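Local atomic coordinates of salmonella typhimurium DB7155 bacteriophage DET7 tailspike (Bacteriophage, PDB entry 2V5I), a protein that binds and probably hydrolyses the O-antigen polysaccharide of its Salmonella host, acting as the trimeric receptor-binding tailspike of a myovirus. Residues 102-105 and 106-110; 145-148 and 149-153. All blocks are in the same frame, centred on the assembly; numbering follows the deposited sequence.

Interaction 1: residues 102-105 and 106-110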
loop_
_atom_site.group_PDB
_atom_site.type_symbol
_atom_site.label_atom_id
_atom_site.label_comp_id
_atom_site.label_asym_id
_atom_site.label_seq_id
_atom_site.Cartn_x
_atom_site.Cartn_y
_atom_site.Cartn_z
ATOM N N PRO A 102 -29.137 -11.771 8.223
ATOM C CA PRO A 102 -29.510 -11.149 6.961
ATOM C C PRO A 102 -28.561 -11.482 5.780
ATOM O O PRO A 102 -28.204 -10.584 5.009
ATOM C CB PRO A 102 -29.493 -9.647 7.300
ATOM C CG PRO A 102 -28.432 -9.533 8.424
ATOM C CD PRO A 102 -28.656 -10.803 9.223
ATOM N N TRP A 103 -28.095 -12.721 5.710
ATOM C CA TRP A 103 -27.301 -13.219 4.559
ATOM C C TRP A 103 -27.917 -14.512 4.076
ATOM O O TRP A 103 -28.260 -15.384 4.871
ATOM C CB TRP A 103 -25.847 -13.470 4.965
ATOM C CG TRP A 103 -25.181 -12.239 5.510
ATOM C CD1 TRP A 103 -24.502 -11.247 4.823
ATOM C CD2 TRP A 103 -25.109 -11.869 6.897
ATOM N NE1 TRP A 103 -24.059 -10.307 5.701
ATOM C CE2 TRP A 103 -24.442 -10.635 6.964
ATOM C CE3 TRP A 103 -25.562 -12.458 8.069
ATOM C CZ2 TRP A 103 -24.201 -9.990 8.174
ATOM C CZ3 TRP A 103 -25.335 -11.819 9.282
ATOM C CH2 TRP A 103 -24.685 -10.582 9.313
ATOM N N ASP A 104 -28.020 -14.656 2.768
ATOM C CA ASP A 104 -28.577 -15.890 2.230
ATOM C C ASP A 104 -27.523 -16.961 1.997
ATOM O O ASP A 104 -26.325 -16.755 2.231
ATOM C CB ASP A 104 -29.473 -15.608 0.998
ATOM C CG ASP A 104 -28.695 -15.247 -0.260
ATOM O OD1 ASP A 104 -27.475 -15.528 -0.363
ATOM O OD2 ASP A 104 -29.357 -14.663 -1.163
ATOM N N ALA A 105 -27.974 -18.104 1.479
ATOM C CA ALA A 105 -27.101 -19.254 1.330
ATOM C C ALA A 105 -25.939 -19.016 0.387
ATOM O O ALA A 105 -24.873 -19.620 0.549
ATOM C CB ALA A 105 -27.900 -20.460 0.866
ATOM N N ASP A 106 -26.120 -18.100 -0.562
ATOM C CA ASP A 106 -25.058 -17.745 -1.495
ATOM C C ASP A 106 -24.206 -16.587 -0.979
ATOM O O ASP A 106 -23.309 -16.144 -1.678
ATOM C CB ASP A 106 -25.677 -17.385 -2.840
ATOM C CG ASP A 106 -26.593 -18.479 -3.362
ATOM O OD1 ASP A 106 -26.159 -19.659 -3.381
ATOM O OD2 ASP A 106 -27.756 -18.168 -3.729
ATOM N N GLY A 107 -24.500 -16.095 0.226
ATOM C CA GLY A 107 -23.711 -15.021 0.853
ATOM C C GLY A 107 -24.225 -13.610 0.561
ATOM O O GLY A 107 -23.640 -12.624 0.991
ATOM N N LYS A 108 -25.299 -13.500 -0.201
ATOM C CA LYS A 108 -25.860 -12.196 -0.536
ATOM C C LYS A 108 -26.654 -11.582 0.604
ATOM O O LYS A 108 -27.325 -12.279 1.356
ATOM C CB LYS A 108 -26.783 -12.269 -1.765
ATOM C CG LYS A 108 -26.199 -12.962 -2.989
ATOM C CD LYS A 108 -24.818 -12.481 -3.317
ATOM C CE LYS A 108 -24.199 -13.207 -4.526
ATOM N NZ LYS A 108 -23.133 -12.343 -5.180
ATOM N N TRP A 109 -26.659 -10.267 0.662
ATOM C CA TRP A 109 -27.443 -9.546 1.675
ATOM C C TRP A 109 -28.923 -9.836 1.470
ATOM O O TRP A 109 -29.421 -9.856 0.323
ATOM C CB TRP A 109 -27.200 -8.032 1.538
ATOM C CG TRP A 109 -25.889 -7.540 2.076
ATOM C CD1 TRP A 109 -24.833 -7.035 1.365
ATOM C CD2 TRP A 109 -25.566 -7.408 3.449
ATOM N NE1 TRP A 109 -23.824 -6.679 2.240
ATOM C CE2 TRP A 109 -24.235 -6.899 3.524
ATOM C CE3 TRP A 109 -26.220 -7.750 4.621
ATOM C CZ2 TRP A 109 -23.595 -6.649 4.755
ATOM C CZ3 TRP A 109 -25.622 -7.484 5.850
ATOM C CH2 TRP A 109 -24.279 -6.951 5.892
ATOM N N ILE A 110 -29.627 -10.002 2.582
ATOM C CA ILE A 110 -31.106 -9.989 2.620
ATOM C C ILE A 110 -31.513 -8.662 3.191
ATOM O O ILE A 110 -31.157 -8.329 4.332
ATOM C CB ILE A 110 -31.643 -11.126 3.502
ATOM C CG1 ILE A 110 -31.100 -12.468 3.025
ATOM C CG2 ILE A 110 -33.157 -11.135 3.526
ATOM C CD1 ILE A 110 -31.468 -13.701 3.905
HETATM O O HOH W 1 -30.663 -12.010 -0.946
HETATM O O HOH W 2 -28.821 -15.503 -3.433
#

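Interaction 2: residues 145-148 and 149-153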
loop_
_atom_site.group_PDB
_atom_site.type_symbol
_atom_site.label_atom_id
_atom_site.label_comp_id
_atom_site.label_asym_id
_atom_site.label_seq_id
_atom_site.Cartn_x
_atom_site.Cartn_y
_atom_site.Cartn_z
ATOM N N LEU A 145 -41.250 -8.611 14.906
ATOM C CA LEU A 145 -40.604 -9.332 15.977
ATOM C C LEU A 145 -41.313 -9.135 17.318
ATOM O O LEU A 145 -41.762 -8.026 17.641
ATOM C CB LEU A 145 -39.140 -8.876 16.114
ATOM C CG LEU A 145 -38.267 -9.095 14.894
ATOM C CD1 LEU A 145 -36.868 -8.529 15.145
ATOM C CD2 LEU A 145 -38.190 -10.545 14.545
ATOM N N PRO A 146 -41.376 -10.189 18.159
ATOM C CA PRO A 146 -42.014 -10.023 19.464
ATOM C C PRO A 146 -41.193 -9.236 20.470
ATOM O O PRO A 146 -39.971 -9.099 20.333
ATOM C CB PRO A 146 -42.252 -11.458 19.936
ATOM C CG PRO A 146 -41.239 -12.257 19.233
ATOM C CD PRO A 146 -40.822 -11.531 17.976
ATOM N N GLN A 147 -41.859 -8.659 21.458
ATOM C CA GLN A 147 -41.213 -7.782 22.421
ATOM C C GLN A 147 -40.046 -8.458 23.164
ATOM O O GLN A 147 -39.043 -7.828 23.450
ATOM C CB GLN A 147 -42.235 -7.207 23.407
ATOM C CG GLN A 147 -41.722 -6.011 24.175
ATOM C CD GLN A 147 -41.424 -4.840 23.245
ATOM O OE1 GLN A 147 -42.223 -4.495 22.367
ATOM N NE2 GLN A 147 -40.248 -4.251 23.407
ATOM N N ASN A 148 -40.173 -9.736 23.494
ATOM C CA ASN A 148 -39.076 -10.388 24.234
ATOM C C ASN A 148 -37.785 -10.494 23.402
ATOM O O ASN A 148 -36.711 -10.577 23.977
ATOM C CB ASN A 148 -39.484 -11.774 24.717
ATOM C CG ASN A 148 -39.772 -12.705 23.593
ATOM O OD1 ASN A 148 -40.718 -12.486 22.840
ATOM N ND2 ASN A 148 -38.937 -13.762 23.449
ATOM N N VAL A 149 -37.916 -10.594 22.087
ATOM C CA VAL A 149 -36.728 -10.608 21.202
ATOM C C VAL A 149 -36.152 -9.233 21.199
ATOM O O VAL A 149 -34.949 -9.031 21.344
ATOM C CB VAL A 149 -37.078 -11.094 19.807
ATOM C CG1 VAL A 149 -35.967 -10.840 18.779
ATOM C CG2 VAL A 149 -37.477 -12.549 19.848
ATOM N N LYS A 150 -37.023 -8.241 21.060
ATOM C CA LYS A 150 -36.545 -6.853 21.067
ATOM C C LYS A 150 -35.903 -6.412 22.380
ATOM O O LYS A 150 -35.017 -5.547 22.387
ATOM C CB LYS A 150 -37.746 -5.929 20.627
ATOM C CG LYS A 150 -38.201 -6.259 19.220
ATOM C CD LYS A 150 -39.202 -5.244 18.556
ATOM C CE LYS A 150 -40.589 -5.437 19.055
ATOM N NZ LYS A 150 -41.565 -4.539 18.351
ATOM N N ASP A 151 -36.274 -7.016 23.499
ATOM C CA ASP A 151 -35.754 -6.644 24.816
ATOM C C ASP A 151 -34.464 -7.412 25.209
ATOM O O ASP A 151 -33.846 -7.120 26.237
ATOM C CB ASP A 151 -36.815 -6.908 25.885
ATOM C CG ASP A 151 -37.983 -5.934 25.819
ATOM O OD1 ASP A 151 -37.909 -4.918 25.089
ATOM O OD2 ASP A 151 -38.976 -6.203 26.531
ATOM N N GLN A 152 -34.046 -8.374 24.394
ATOM C CA GLN A 152 -32.841 -9.191 24.716
ATOM C C GLN A 152 -31.619 -8.353 24.859
ATOM O O GLN A 152 -31.460 -7.372 24.141
ATOM C CB GLN A 152 -32.525 -10.142 23.555
ATOM C CG GLN A 152 -33.494 -11.185 23.326
ATOM C CD GLN A 152 -32.960 -12.141 22.256
ATOM O OE1 GLN A 152 -32.856 -13.342 22.505
ATOM N NE2 GLN A 152 -32.579 -11.594 21.093
ATOM N N HIS A 153 -30.681 -8.783 25.706
ATOM C CA HIS A 153 -29.393 -8.123 25.774
ATOM C C HIS A 153 -28.329 -9.096 26.283
ATOM O O HIS A 153 -27.725 -8.900 27.334
ATOM C CB HIS A 153 -29.443 -6.840 26.624
ATOM C CG HIS A 153 -29.973 -7.046 28.005
ATOM N ND1 HIS A 153 -31.314 -6.937 28.312
ATOM C CD2 HIS A 153 -29.347 -7.357 29.167
ATOM C CE1 HIS A 153 -31.492 -7.172 29.603
ATOM N NE2 HIS A 153 -30.317 -7.451 30.138
HETATM O O HOH W 3 -43.547 -5.539 20.170
#

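Interaction 1: residues 102-105 and 106-110
Trp103 and Trp109 run their indoles alongside each other across a tight hairpin-like reversal with one bridge, Trp103 to Trp109. Trp103 NE1 stands over one face of the Trp109 six-membered ring, near its outer edge atoms CZ3 and CH2 and 3.2 Å from Trp109 CZ3. The planes are turned by 38°, so the pair is neither a parallel stack nor T-shaped. Pro102 CG lies over part of one face of the Trp103 ring.

Next to the rings, Ile110 N donates to Pro102 O (2.9 Å) along a nearly straight bond, and Asp104 N donates to Lys108 O (2.9 Å); these two bonds flank the bridge. The reversal itself is a type I turn from Asp104 to Gly107, closed by Gly107 N to Asp104 O at 2.8 Å. Gly107 has phi 92°, where a side chain would press on the preceding carbonyl.

With chi1 at 74°, the Asp104 carboxylate folds back over the turn: OD1 accepts from Lys108 N at 3.0 Å, reached from above the carboxylate plane, and weakly from Asp106 N. One water joins Asp104 OD2 to Trp109 O.

The loop lies between strand 98-99 and helix 113-117, within the insertion between beta-helix strands 85-92 and 156-161. Arg252 makes a cation-pi contact with Trp103, Trp109 NE1 bonds to Asn331 O, and Ile110 packs on helix 113-117.

Interaction 2: residues 145-148 and 149-153
Pro146 CG meets Val149 CG2 at 3.8 Å, the proline ring lying across the valine. Pro146 is the N-cap residue of a short helix that begins at Gln147, part of an excursion from the parallel beta-helix of this tailspike. Its carbonyl oxygen serves the first turn: Lys150 N approaches Pro146 O in the carbonyl plane at 3.2 Å with an N-H...O angle of 168°, whereas the bond from Val149 N is weak and bent. One residue on, Asp151 N reaches Gln147 O at 2.9 Å.

Along the flank of this turn the side chains of Gln147 and Asp151 cross obliquely. CG of Gln147 is anti to the backbone N (chi1 -164°), and a bend at chi2 carries the amide back over the helix. Gln147 NE2 then donates to Asp151 OD1 at 3.0 Å, leaving in its own amide plane but arriving above the carboxylate plane; the two planes are 49° apart. The other end of the same amide is held through water, which donates to Gln147 OE1 and accepts from Lys150 NZ. Both ends of the amide therefore have partners, which should restrain its rotation and supports the assignment of its N and O ends.

Lys150 crosses Gln147 at about a right angle, its chain running back past Leu145 O, and NZ also bonds to Glu142 O. Toward helix 132-137, Leu145 and Lys150 both touch Trp135; separately, Gln152 OE1 accepts from Trp98 N. Where the chain leaves the turn, the His153 ring bonds back to the backbone, His153 ND1 to Asp151 O at 3.3 Å.

How the interactions relate
Interactions 1 and 2 follow one another along the chain, both within the excursion that runs between beta-helix strands 85-92 and 156-161. Their centres are 23 Å apart and their nearest atoms about 10 Å, so they do not touch. Helices 113-117, 132-137 and 141-144 lie between them in sequence. The centre of residues 102-110 is about 22 Å from the chain centre, that of residues 145-153 about 31 Å, on the same side; the two tryptophans of interaction 1 reach residues of later beta-helix turns. A loose link runs through the 132-137 region: Pro102 touches Phe138 just beyond that helix, and Leu145 and Lys150 touch Trp135 within it.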